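Local coordinates for transcriptional regulator (PDB 2O0Y), which probably binds DNA as a transcription factor of the IclR family, pairing a winged helix-turn-helix domain with a larger C-terminal domain, at residues R24-F32 with L44-V55; V59-V67 with S75-L83. One frame throughout, in Å; residues are numbered along the deposited sequence.

In the fold
Both contacts belong to the N-terminal helix-turn-helix domain, with centres about 30 Å (contact 1) and about 26 Å (contact 2) from the centre of the chain and about 14 Å from each other. Along the sequence they come in series: contact 1 packs helix 18-29 against helices 41-48 and 52-64, and contact 2 then joins the end of helix 52-64 to strand 75-78 and the turn after it. Helix 52-64 is common to the two. They also touch directly, L44 packing on V59 and L29 on both M62 and L78, which makes one continuous core of three helices and a small antiparallel sheet, consistent with a winged helix-turn-helix. Each contact also reaches the second subunit.

Contact 1: residues R24-F32 with L44-V55; sequences RVIDLLELF and LVEGTKLPKTTV
With CG anti to the carbonyl carbon (chi1 -71°), L28 sends its CD2 methyl to T48, whose own CG2 holds the same relation to its carbonyl carbon and meets that methyl at 3.6 Å. The same L28 CD2 lies 3.7 Å from L44 CB and also reaches V55, so one methyl touches both helix 41-48 and helix 52-64. The other branch of T48, its hydroxyl, turns back to its own segment: OG1 donates to L44 O at 2.7 Å, a carbonyl that also accepts from T48 N, and it receives L50 N in an ST turn at 3.2 Å. Helices 41-48 and 52-64, joined through K49 with its positive phi, form the helix-turn-helix, and the axes of 24-29 and 44-48 make an angle of 110°. Replacing T48 by an alanine removes both OG1 and CG2, which would probably leave L50 N without this acceptor and open a gap beside L28 CD2. One turn on, L31 CD1 lies 3.7 Å from L44 CD2, while L31 CD2 comes near G47 CA. The F32 ring meets L44 CD2 through its CE1 atom. At the other end R24, extended from CG to NE, passes obliquely across the L50 methyls, with NE 3.6 Å from L50 CD2, and its NH1 ends 3.7 Å from T54 CG2. D27, whose CB comes near T48 CG2, forms a salt bridge through OD1 with R65 of the second subunit.

Contact 2: residues V59-V67 with S75-L83; sequences VATMCARSV and SYSLGPEML
This is a helix-to-wing contact in the winged helix-turn-helix domain, in which the C-terminal end of helix 52-64 is tied to strand 75-78 and the turn that follows it. Two backbone bonds are the polar evidence: E81 N donates to S66 O at 2.9 Å, and G79 N to V67 O at 2.8 Å with an N-H...O angle of 157°. Both donors stand above the plane of the carbonyl they meet. The acceptors are placed by a Schellman motif, S66 leaving the helix with positive phi while S66 N and V67 N bond back to C63 O and M62 O. Beside these bonds, S66 CB approaches E81 CB. Nearer the strand, V59 lays CG1 over one face of the Y76 ring, 3.9 Å from its centroid and offset toward the rim, a CH-pi contact. C63 SG approaches the same ring obliquely, 3.7 Å from Y76 CE2. E81, with CG anti to its backbone N (chi1 171°) and the chain bent at chi2 (83°), brings its CG against V67 CG2, and its OE1 forms a salt bridge with R84; the R65 guanidinium pairs with D27 and E30 of the second subunit, linking this junction to the dimer. Between R65 and E81 sits a water that accepts from R65 NE at 2.9 Å, in the plane of the guanidinium, and lies within hydrogen-bonding distance of E81 OE1, at 3.0 Å.

Contact 1: residues R24-F32 with L44-V55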
ATOM      1  N   ARG B  24      -3.982 -25.579  -4.835  1.00 24.45           N
ATOM      2  CA  ARG B  24      -4.963 -25.378  -3.813  1.00 24.48           C
ATOM      3  C   ARG B  24      -4.729 -24.049  -3.102  1.00 25.23           C
ATOM      4  O   ARG B  24      -5.662 -23.363  -2.766  1.00 27.22           O
ATOM      5  CB  ARG B  24      -4.892 -26.549  -2.808  1.00 24.92           C
ATOM      6  CG  ARG B  24      -5.466 -27.869  -3.474  1.00 22.11           C
ATOM      7  CD  ARG B  24      -5.103 -29.081  -2.659  1.00 23.24           C
ATOM      8  NE  ARG B  24      -5.813 -30.238  -3.214  1.00 23.13           N
ATOM      9  CZ  ARG B  24      -5.774 -31.457  -2.707  1.00 27.86           C
ATOM     10  NH1 ARG B  24      -5.067 -31.687  -1.617  1.00 28.98           N
ATOM     11  NH2 ARG B  24      -6.456 -32.420  -3.291  1.00 24.05           N
ATOM     12  N   VAL B  25      -3.487 -23.697  -2.818  1.00 25.15           N
ATOM     13  CA  VAL B  25      -3.205 -22.408  -2.217  1.00 25.19           C
ATOM     14  C   VAL B  25      -3.658 -21.277  -3.139  1.00 25.20           C
ATOM     15  O   VAL B  25      -4.285 -20.341  -2.728  1.00 24.93           O
ATOM     16  CB  VAL B  25      -1.690 -22.288  -1.879  1.00 26.49           C
ATOM     17  CG1 VAL B  25      -1.400 -20.940  -1.358  1.00 26.48           C
ATOM     18  CG2 VAL B  25      -1.350 -23.343  -0.788  1.00 26.29           C
ATOM     19  N   ILE B  26      -3.305 -21.358  -4.403  1.00 25.88           N
ATOM     20  CA  ILE B  26      -3.816 -20.393  -5.391  1.00 25.42           C
ATOM     21  C   ILE B  26      -5.343 -20.385  -5.456  1.00 25.43           C
ATOM     22  O   ILE B  26      -5.957 -19.304  -5.492  1.00 27.00           O
ATOM     23  CB  ILE B  26      -3.156 -20.643  -6.782  1.00 25.67           C
ATOM     24  CG1 ILE B  26      -1.629 -20.490  -6.669  1.00 25.20           C
ATOM     25  CG2 ILE B  26      -3.728 -19.683  -7.855  1.00 25.07           C
ATOM     26  CD1 ILE B  26      -0.848 -21.075  -7.932  1.00 24.86           C
ATOM     27  N   ASP B  27      -5.994 -21.550  -5.519  1.00 24.96           N
ATOM     28  CA  ASP B  27      -7.448 -21.585  -5.558  1.00 24.48           C
ATOM     29  C   ASP B  27      -8.103 -20.875  -4.355  1.00 24.57           C
ATOM     30  O   ASP B  27      -9.208 -20.273  -4.444  1.00 23.62           O
ATOM     31  CB  ASP B  27      -7.931 -23.074  -5.636  1.00 25.01           C
ATOM     32  CG  ASP B  27      -7.553 -23.730  -6.924  1.00 27.19           C
ATOM     33  OD1 ASP B  27      -7.131 -23.015  -7.879  1.00 25.57           O
ATOM     34  OD2 ASP B  27      -7.628 -24.986  -7.003  1.00 29.03           O
ATOM     35  N   LEU B  28      -7.462 -20.981  -3.199  1.00 23.52           N
ATOM     36  CA  LEU B  28      -7.998 -20.344  -1.973  1.00 24.71           C
ATOM     37  C   LEU B  28      -7.807 -18.840  -2.052  1.00 24.95           C
ATOM     38  O   LEU B  28      -8.735 -18.090  -1.797  1.00 25.92           O
ATOM     39  CB  LEU B  28      -7.269 -20.892  -0.700  1.00 22.48           C
ATOM     40  CG  LEU B  28      -7.655 -22.351  -0.376  1.00 23.55           C
ATOM     41  CD1 LEU B  28      -6.681 -22.938   0.699  1.00 23.32           C
ATOM     42  CD2 LEU B  28      -9.103 -22.362   0.245  1.00 23.84           C
ATOM     43  N   LEU B  29      -6.612 -18.394  -2.446  1.00 23.69           N
ATOM     44  CA  LEU B  29      -6.358 -16.951  -2.556  1.00 23.79           C
ATOM     45  C   LEU B  29      -7.246 -16.310  -3.600  1.00 24.95           C
ATOM     46  O   LEU B  29      -7.678 -15.173  -3.468  1.00 24.34           O
ATOM     47  CB  LEU B  29      -4.895 -16.752  -2.926  1.00 23.93           C
ATOM     48  CG  LEU B  29      -3.858 -17.086  -1.852  1.00 27.23           C
ATOM     49  CD1 LEU B  29      -2.433 -17.042  -2.426  1.00 26.65           C
ATOM     50  CD2 LEU B  29      -4.019 -16.007  -0.742  1.00 30.11           C
ATOM     51  N   GLU B  30      -7.537 -17.042  -4.654  1.00 25.88           N
ATOM     52  CA  GLU B  30      -8.463 -16.508  -5.683  1.00 26.50           C
ATOM     53  C   GLU B  30      -9.847 -16.183  -5.175  1.00 26.59           C
ATOM     54  O   GLU B  30     -10.600 -15.443  -5.816  1.00 26.15           O
ATOM     55  CB  GLU B  30      -8.580 -17.518  -6.820  1.00 28.42           C
ATOM     56  CG  GLU B  30      -7.290 -17.676  -7.590  1.00 33.82           C
ATOM     57  CD  GLU B  30      -7.096 -16.614  -8.634  1.00 43.94           C
ATOM     58  OE1 GLU B  30      -8.010 -15.753  -8.810  1.00 47.38           O
ATOM     59  OE2 GLU B  30      -6.025 -16.623  -9.284  1.00 47.61           O
ATOM     60  N   LEU B  31     -10.230 -16.721  -4.014  1.00 25.20           N
ATOM     61  CA  LEU B  31     -11.585 -16.425  -3.511  1.00 25.39           C
ATOM     62  C   LEU B  31     -11.613 -15.041  -2.817  1.00 25.77           C
ATOM     63  O   LEU B  31     -12.649 -14.531  -2.491  1.00 25.91           O
ATOM     64  CB  LEU B  31     -12.009 -17.499  -2.464  1.00 24.44           C
ATOM     65  CG  LEU B  31     -12.313 -18.872  -3.077  1.00 25.78           C
ATOM     66  CD1 LEU B  31     -12.479 -19.911  -1.932  1.00 23.73           C
ATOM     67  CD2 LEU B  31     -13.561 -18.740  -3.926  1.00 25.26           C
ATOM     68  N   PHE B  32     -10.464 -14.455  -2.537  1.00 26.86           N
ATOM     69  CA  PHE B  32     -10.411 -13.093  -1.984  1.00 25.92           C
ATOM     70  C   PHE B  32     -10.414 -12.079  -3.090  1.00 26.56           C
ATOM     71  O   PHE B  32      -9.518 -12.097  -3.990  1.00 25.98           O
ATOM     72  CB  PHE B  32      -9.145 -12.901  -1.102  1.00 27.14           C
ATOM     73  CG  PHE B  32      -9.134 -13.824   0.121  1.00 25.93           C
ATOM     74  CD1 PHE B  32      -8.784 -15.146  -0.025  1.00 24.37           C
ATOM     75  CD2 PHE B  32      -9.535 -13.360   1.391  1.00 25.04           C
ATOM     76  CE1 PHE B  32      -8.805 -16.039   1.061  1.00 27.52           C
ATOM     77  CE2 PHE B  32      -9.562 -14.224   2.503  1.00 20.04           C
ATOM     78  CZ  PHE B  32      -9.213 -15.551   2.382  1.00 25.14           C
ATOM     79  N   LEU B  44     -14.372 -20.835   2.243  1.00 26.18           N
ATOM     80  CA  LEU B  44     -13.184 -21.390   1.548  1.00 26.69           C
ATOM     81  C   LEU B  44     -13.421 -22.822   1.148  1.00 26.54           C
ATOM     82  O   LEU B  44     -13.063 -23.234   0.018  1.00 28.65           O
ATOM     83  CB  LEU B  44     -11.939 -21.263   2.415  1.00 28.04           C
ATOM     84  CG  LEU B  44     -11.615 -19.770   2.720  1.00 27.87           C
ATOM     85  CD1 LEU B  44     -10.455 -19.752   3.711  1.00 29.84           C
ATOM     86  CD2 LEU B  44     -11.262 -18.922   1.457  1.00 30.25           C
ATOM     87  N   VAL B  45     -14.115 -23.572   1.997  1.00 25.78           N
ATOM     88  CA  VAL B  45     -14.523 -24.962   1.629  1.00 26.52           C
ATOM     89  C   VAL B  45     -15.517 -24.985   0.502  1.00 27.21           C
ATOM     90  O   VAL B  45     -15.336 -25.731  -0.483  1.00 27.01           O
ATOM     91  CB  VAL B  45     -15.096 -25.722   2.854  1.00 26.11           C
ATOM     92  CG1 VAL B  45     -15.688 -27.107   2.446  1.00 26.85           C
ATOM     93  CG2 VAL B  45     -14.000 -25.881   3.859  1.00 25.59           C
ATOM     94  N   GLU B  46     -16.569 -24.181   0.615  1.00 27.72           N
ATOM     95  CA  GLU B  46     -17.605 -24.113  -0.455  1.00 29.00           C
ATOM     96  C   GLU B  46     -17.057 -23.649  -1.810  1.00 29.54           C
ATOM     97  O   GLU B  46     -17.447 -24.162  -2.871  1.00 28.91           O
ATOM     98  CB  GLU B  46     -18.698 -23.158  -0.015  1.00 30.11           C
ATOM     99  CG  GLU B  46     -19.598 -23.840   1.030  1.00 32.37           C
ATOM    100  CD  GLU B  46     -20.666 -22.939   1.594  1.00 37.35           C
ATOM    101  OE1 GLU B  46     -20.622 -21.685   1.409  1.00 40.23           O
ATOM    102  OE2 GLU B  46     -21.542 -23.525   2.246  1.00 39.46           O
ATOM    103  N   GLY B  47     -16.148 -22.679  -1.765  1.00 28.80           N
ATOM    104  CA  GLY B  47     -15.629 -22.069  -2.978  1.00 29.09           C
ATOM    105  C   GLY B  47     -14.612 -22.968  -3.675  1.00 29.75           C
ATOM    106  O   GLY B  47     -14.484 -22.950  -4.900  1.00 31.12           O
ATOM    107  N   THR B  48     -13.905 -23.782  -2.922  1.00 28.75           N
ATOM    108  CA  THR B  48     -12.958 -24.715  -3.530  1.00 28.83           C
ATOM    109  C   THR B  48     -13.467 -26.130  -3.717  1.00 29.37           C
ATOM    110  O   THR B  48     -12.861 -26.872  -4.486  1.00 29.64           O
ATOM    111  CB  THR B  48     -11.668 -24.833  -2.705  1.00 28.60           C
ATOM    112  OG1 THR B  48     -11.985 -25.304  -1.396  1.00 28.38           O
ATOM    113  CG2 THR B  48     -10.859 -23.490  -2.628  1.00 28.14           C
ATOM    114  N   LYS B  49     -14.518 -26.527  -2.987  1.00 28.37           N
ATOM    115  CA  LYS B  49     -14.989 -27.906  -2.972  1.00 29.34           C
ATOM    116  C   LYS B  49     -13.904 -28.880  -2.479  1.00 30.77           C
ATOM    117  O   LYS B  49     -13.941 -30.086  -2.741  1.00 30.59           O
ATOM    118  CB  LYS B  49     -15.554 -28.319  -4.345  1.00 28.48           C
ATOM    119  CG  LYS B  49     -16.742 -27.497  -4.816  1.00 28.02           C
ATOM    120  CD  LYS B  49     -17.324 -28.103  -6.135  1.00 29.03           C
ATOM    121  CE  LYS B  49     -18.485 -27.264  -6.705  1.00 31.64           C
ATOM    122  NZ  LYS B  49     -19.588 -27.091  -5.704  1.00 31.94           N
ATOM    123  N   LEU B  50     -12.943 -28.354  -1.714  1.00 31.24           N
ATOM    124  CA  LEU B  50     -11.937 -29.194  -1.055  1.00 32.06           C
ATOM    125  C   LEU B  50     -12.472 -29.713   0.268  1.00 32.64           C
ATOM    126  O   LEU B  50     -13.288 -29.040   0.917  1.00 34.18           O
ATOM    127  CB  LEU B  50     -10.659 -28.357  -0.801  1.00 32.23           C
ATOM    128  CG  LEU B  50      -9.795 -28.021  -2.024  1.00 32.98           C
ATOM    129  CD1 LEU B  50      -8.636 -27.091  -1.659  1.00 32.42           C
ATOM    130  CD2 LEU B  50      -9.274 -29.281  -2.702  1.00 33.85           C
ATOM    131  N   PRO B  51     -11.974 -30.875   0.723  1.00 32.50           N
ATOM    132  CA  PRO B  51     -12.406 -31.344   2.016  1.00 32.02           C
ATOM    133  C   PRO B  51     -12.007 -30.379   3.113  1.00 32.19           C
ATOM    134  O   PRO B  51     -10.906 -29.831   3.086  1.00 31.84           O
ATOM    135  CB  PRO B  51     -11.616 -32.628   2.200  1.00 32.80           C
ATOM    136  CG  PRO B  51     -11.263 -33.067   0.827  1.00 33.78           C
ATOM    137  CD  PRO B  51     -11.027 -31.807   0.089  1.00 32.15           C
ATOM    138  N   LYS B  52     -12.892 -30.207   4.082  1.00 31.31           N
ATOM    139  CA  LYS B  52     -12.668 -29.268   5.160  1.00 30.71           C
ATOM    140  C   LYS B  52     -11.310 -29.485   5.853  1.00 30.57           C
ATOM    141  O   LYS B  52     -10.624 -28.519   6.141  1.00 30.30           O
ATOM    142  CB  LYS B  52     -13.819 -29.359   6.164  1.00 30.52           C
ATOM    143  CG  LYS B  52     -13.770 -28.248   7.218  1.00 30.87           C
ATOM    144  CD  LYS B  52     -14.619 -28.605   8.357  1.00 34.88           C
ATOM    145  CE  LYS B  52     -14.803 -27.412   9.249  1.00 36.45           C
ATOM    146  NZ  LYS B  52     -16.126 -27.518   9.857  1.00 39.26           N
ATOM    147  N   THR B  53     -10.935 -30.737   6.144  1.00 29.28           N
ATOM    148  CA  THR B  53      -9.616 -31.011   6.782  1.00 29.70           C
ATOM    149  C   THR B  53      -8.424 -30.538   5.922  1.00 29.03           C
ATOM    150  O   THR B  53      -7.420 -30.062   6.449  1.00 29.60           O
ATOM    151  CB  THR B  53      -9.430 -32.520   7.145  1.00 29.92           C
ATOM    152  OG1 THR B  53      -9.535 -33.304   5.945  1.00 29.82           O
ATOM    153  CG2 THR B  53     -10.488 -32.974   8.127  1.00 30.00           C
ATOM    154  N   THR B  54      -8.554 -30.652   4.604  1.00 28.19           N
ATOM    155  CA  THR B  54      -7.552 -30.142   3.657  1.00 28.66           C
ATOM    156  C   THR B  54      -7.494 -28.638   3.724  1.00 28.32           C
ATOM    157  O   THR B  54      -6.414 -28.085   3.861  1.00 29.06           O
ATOM    158  CB  THR B  54      -7.887 -30.580   2.236  1.00 28.91           C
ATOM    159  OG1 THR B  54      -7.908 -31.992   2.227  1.00 29.70           O
ATOM    160  CG2 THR B  54      -6.891 -30.036   1.196  1.00 30.75           C
ATOM    161  N   VAL B  55      -8.649 -27.966   3.662  1.00 28.82           N
ATOM    162  CA  VAL B  55      -8.656 -26.497   3.807  1.00 28.13           C
ATOM    163  C   VAL B  55      -8.098 -26.029   5.151  1.00 28.24           C
ATOM    164  O   VAL B  55      -7.323 -25.061   5.201  1.00 28.89           O
ATOM    165  CB  VAL B  55     -10.049 -25.864   3.607  1.00 29.16           C
ATOM    166  CG1 VAL B  55      -9.929 -24.311   3.719  1.00 25.03           C
ATOM    167  CG2 VAL B  55     -10.594 -26.196   2.177  1.00 25.36           C
TER

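Contact 2: residues V59-V67 with S75-L83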
ATOM      1  N   VAL B  59      -5.004 -23.522   5.397  1.00 26.56           N
ATOM      2  CA  VAL B  59      -5.226 -22.212   6.008  1.00 26.92           C
ATOM      3  C   VAL B  59      -4.251 -22.030   7.199  1.00 27.96           C
ATOM      4  O   VAL B  59      -3.638 -20.984   7.323  1.00 27.99           O
ATOM      5  CB  VAL B  59      -6.703 -22.028   6.416  1.00 28.39           C
ATOM      6  CG1 VAL B  59      -6.863 -20.851   7.361  1.00 28.48           C
ATOM      7  CG2 VAL B  59      -7.552 -21.795   5.148  1.00 27.26           C
ATOM      8  N   ALA B  60      -4.059 -23.085   8.006  1.00 27.44           N
ATOM      9  CA  ALA B  60      -3.082 -23.094   9.092  1.00 27.12           C
ATOM     10  C   ALA B  60      -1.669 -22.674   8.622  1.00 27.97           C
ATOM     11  O   ALA B  60      -1.063 -21.762   9.201  1.00 27.34           O
ATOM     12  CB  ALA B  60      -3.044 -24.447   9.745  1.00 26.72           C
ATOM     13  N   THR B  61      -1.143 -23.335   7.583  1.00 26.85           N
ATOM     14  CA  THR B  61       0.175 -22.982   7.045  1.00 27.49           C
ATOM     15  C   THR B  61       0.204 -21.531   6.552  1.00 26.26           C
ATOM     16  O   THR B  61       1.162 -20.798   6.812  1.00 24.17           O
ATOM     17  CB  THR B  61       0.610 -23.916   5.867  1.00 29.65           C
ATOM     18  OG1 THR B  61       0.806 -25.231   6.379  1.00 30.34           O
ATOM     19  CG2 THR B  61       1.966 -23.476   5.332  1.00 31.30           C
HETATM   20  N   MSE B  62      -0.848 -21.121   5.844  1.00 25.03           N
HETATM   21  CA  MSE B  62      -1.002 -19.722   5.352  1.00 26.16           C
HETATM   22  C   MSE B  62      -1.035 -18.680   6.449  1.00 26.54           C
HETATM   23  O   MSE B  62      -0.360 -17.634   6.341  1.00 26.72           O
HETATM   24  CB  MSE B  62      -2.284 -19.653   4.477  1.00 26.71           C
HETATM   25  CG  MSE B  62      -2.087 -20.411   3.185  1.00 27.51           C
HETATM   26 SE   MSE B  62      -3.785 -20.833   2.223  1.00 39.20          SE
HETATM   27  CE  MSE B  62      -4.005 -19.044   1.265  1.00 29.56           C
ATOM     28  N   CYS B  63      -1.769 -18.964   7.539  1.00 26.31           N
ATOM     29  CA  CYS B  63      -1.825 -18.050   8.681  1.00 26.76           C
ATOM     30  C   CYS B  63      -0.438 -18.029   9.365  1.00 26.49           C
ATOM     31  O   CYS B  63       0.065 -16.973   9.697  1.00 25.50           O
ATOM     32  CB  CYS B  63      -2.872 -18.519   9.705  1.00 28.21           C
ATOM     33  SG  CYS B  63      -4.517 -18.053   9.237  1.00 33.05           S
ATOM     34  N   ALA B  64       0.183 -19.200   9.556  1.00 25.64           N
ATOM     35  CA  ALA B  64       1.495 -19.240  10.170  1.00 26.58           C
ATOM     36  C   ALA B  64       2.485 -18.367   9.416  1.00 26.82           C
ATOM     37  O   ALA B  64       3.389 -17.805   9.987  1.00 24.57           O
ATOM     38  CB  ALA B  64       2.000 -20.662  10.243  1.00 27.41           C
ATOM     39  N   ARG B  65       2.301 -18.263   8.112  1.00 26.27           N
ATOM     40  CA  ARG B  65       3.196 -17.477   7.291  1.00 27.67           C
ATOM     41  C   ARG B  65       2.700 -16.030   7.032  1.00 27.66           C
ATOM     42  O   ARG B  65       3.319 -15.301   6.257  1.00 27.18           O
ATOM     43  CB  ARG B  65       3.373 -18.179   5.946  1.00 27.93           C
ATOM     44  CG  ARG B  65       4.624 -17.779   5.226  1.00 32.27           C
ATOM     45  CD  ARG B  65       5.934 -18.381   5.913  1.00 34.24           C
ATOM     46  NE  ARG B  65       7.051 -17.816   5.176  1.00 32.74           N
ATOM     47  CZ  ARG B  65       7.748 -18.448   4.248  1.00 34.47           C
ATOM     48  NH1 ARG B  65       7.492 -19.738   3.949  1.00 33.85           N
ATOM     49  NH2 ARG B  65       8.720 -17.796   3.635  1.00 32.20           N
ATOM     50  N   SER B  66       1.580 -15.647   7.652  1.00 25.96           N
ATOM     51  CA  SER B  66       0.964 -14.301   7.494  1.00 24.43           C
ATOM     52  C   SER B  66       0.417 -13.994   6.133  1.00 24.70           C
ATOM     53  O   SER B  66       0.142 -12.832   5.841  1.00 26.59           O
ATOM     54  CB  SER B  66       1.908 -13.202   7.970  1.00 25.31           C
ATOM     55  OG  SER B  66       2.013 -13.336   9.382  1.00 22.86           O
ATOM     56  N   VAL B  67       0.190 -15.021   5.323  1.00 23.95           N
ATOM     57  CA  VAL B  67      -0.457 -14.896   3.987  1.00 22.63           C
ATOM     58  C   VAL B  67      -1.913 -14.653   4.257  1.00 24.22           C
ATOM     59  O   VAL B  67      -2.557 -13.968   3.491  1.00 23.72           O
ATOM     60  CB  VAL B  67      -0.193 -16.208   3.117  1.00 25.61           C
ATOM     61  CG1 VAL B  67      -1.267 -16.501   2.006  1.00 22.66           C
ATOM     62  CG2 VAL B  67       1.241 -16.222   2.542  1.00 23.51           C
ATOM     63  N   SER B  75     -13.692 -14.862  10.405  1.00 36.31           N
ATOM     64  CA  SER B  75     -13.283 -14.848   9.040  1.00 33.05           C
ATOM     65  C   SER B  75     -11.764 -14.635   8.901  1.00 30.85           C
ATOM     66  O   SER B  75     -11.062 -14.379   9.895  1.00 28.69           O
ATOM     67  CB  SER B  75     -14.133 -13.847   8.236  1.00 33.67           C
ATOM     68  OG  SER B  75     -13.702 -12.513   8.398  1.00 35.56           O
ATOM     69  N   TYR B  76     -11.268 -14.740   7.662  1.00 27.31           N
ATOM     70  CA  TYR B  76      -9.873 -14.538   7.335  1.00 25.78           C
ATOM     71  C   TYR B  76      -9.795 -13.411   6.351  1.00 25.78           C
ATOM     72  O   TYR B  76     -10.669 -13.342   5.458  1.00 23.19           O
ATOM     73  CB  TYR B  76      -9.292 -15.801   6.661  1.00 26.44           C
ATOM     74  CG  TYR B  76      -9.292 -16.973   7.602  1.00 27.35           C
ATOM     75  CD1 TYR B  76     -10.366 -17.840   7.659  1.00 27.90           C
ATOM     76  CD2 TYR B  76      -8.244 -17.174   8.483  1.00 28.30           C
ATOM     77  CE1 TYR B  76     -10.380 -18.912   8.581  1.00 27.61           C
ATOM     78  CE2 TYR B  76      -8.248 -18.228   9.385  1.00 29.03           C
ATOM     79  CZ  TYR B  76      -9.311 -19.104   9.405  1.00 29.46           C
ATOM     80  OH  TYR B  76      -9.301 -20.160  10.320  1.00 32.60           O
ATOM     81  N   SER B  77      -8.754 -12.564   6.457  1.00 23.08           N
ATOM     82  CA  SER B  77      -8.424 -11.648   5.372  1.00 22.65           C
ATOM     83  C   SER B  77      -7.076 -12.082   4.819  1.00 23.43           C
ATOM     84  O   SER B  77      -6.419 -12.965   5.417  1.00 25.38           O
ATOM     85  CB  SER B  77      -8.264 -10.193   5.872  1.00 23.22           C
ATOM     86  OG  SER B  77      -7.204 -10.139   6.777  1.00 25.00           O
ATOM     87  N   LEU B  78      -6.603 -11.394   3.785  1.00 22.78           N
ATOM     88  CA  LEU B  78      -5.227 -11.575   3.303  1.00 20.31           C
ATOM     89  C   LEU B  78      -4.402 -10.990   4.433  1.00 20.52           C
ATOM     90  O   LEU B  78      -4.819  -9.996   5.053  1.00 21.89           O
ATOM     91  CB  LEU B  78      -5.003 -10.779   2.000  1.00 21.09           C
ATOM     92  CG  LEU B  78      -5.765 -11.308   0.755  1.00 21.77           C
ATOM     93  CD1 LEU B  78      -5.267 -10.576  -0.505  1.00 22.33           C
ATOM     94  CD2 LEU B  78      -5.457 -12.807   0.564  1.00 20.91           C
ATOM     95  N   GLY B  79      -3.238 -11.565   4.688  1.00 17.37           N
ATOM     96  CA  GLY B  79      -2.482 -11.138   5.889  1.00 15.65           C
ATOM     97  C   GLY B  79      -1.282 -10.292   5.531  1.00 14.76           C
ATOM     98  O   GLY B  79      -1.035  -9.990   4.369  1.00 14.44           O
ATOM     99  N   PRO B  80      -0.556  -9.822   6.546  1.00 15.30           N
ATOM    100  CA  PRO B  80       0.472  -8.780   6.350  1.00 15.52           C
ATOM    101  C   PRO B  80       1.598  -9.201   5.446  1.00 16.68           C
ATOM    102  O   PRO B  80       2.260  -8.356   4.837  1.00 15.82           O
ATOM    103  CB  PRO B  80       1.031  -8.583   7.781  1.00 17.08           C
ATOM    104  CG  PRO B  80      -0.052  -9.084   8.697  1.00 18.53           C
ATOM    105  CD  PRO B  80      -0.756 -10.208   7.967  1.00 15.43           C
ATOM    106  N   GLU B  81       1.796 -10.526   5.295  1.00 15.91           N
ATOM    107  CA  GLU B  81       2.814 -10.982   4.335  1.00 17.38           C
ATOM    108  C   GLU B  81       2.651 -10.331   3.009  1.00 17.37           C
ATOM    109  O   GLU B  81       3.609  -9.973   2.329  1.00 16.09           O
ATOM    110  CB  GLU B  81       2.749 -12.504   4.173  1.00 16.37           C
ATOM    111  CG  GLU B  81       3.610 -13.119   3.027  1.00 17.17           C
ATOM    112  CD  GLU B  81       5.056 -13.358   3.355  1.00 22.99           C
ATOM    113  OE1 GLU B  81       5.509 -12.874   4.393  1.00 19.38           O
ATOM    114  OE2 GLU B  81       5.783 -13.993   2.525  1.00 19.31           O
HETATM  115  N   MSE B  82       1.394 -10.212   2.580  1.00 18.12           N
HETATM  116  CA  MSE B  82       1.171  -9.784   1.202  1.00 16.73           C
HETATM  117  C   MSE B  82       1.643  -8.341   0.991  1.00 15.95           C
HETATM  118  O   MSE B  82       1.843  -7.897  -0.121  1.00 15.88           O
HETATM  119  CB  MSE B  82      -0.340  -9.918   0.830  1.00 16.57           C
HETATM  120  CG  MSE B  82      -0.976 -11.270   1.129  1.00 18.47           C
HETATM  121 SE   MSE B  82       0.022 -12.638   0.079  1.00 29.48          SE
HETATM  122  CE  MSE B  82      -0.098 -11.689  -1.542  1.00 14.17           C
ATOM    123  N   LEU B  83       1.739  -7.585   2.073  1.00 16.54           N
ATOM    124  CA  LEU B  83       2.135  -6.164   2.030  1.00 15.76           C
ATOM    125  C   LEU B  83       3.594  -6.036   1.650  1.00 14.98           C
ATOM    126  O   LEU B  83       4.062  -4.954   1.291  1.00 15.08           O
ATOM    127  CB  LEU B  83       1.918  -5.519   3.417  1.00 15.68           C
ATOM    128  CG  LEU B  83       0.479  -5.456   3.941  1.00 16.22           C
ATOM    129  CD1 LEU B  83       0.478  -4.787   5.331  1.00 21.52           C
ATOM    130  CD2 LEU B  83      -0.422  -4.598   2.930  1.00 19.30           C
TER
HETATM  131  O   HOH W   1       6.638 -15.112   6.029  1.00 43.03           O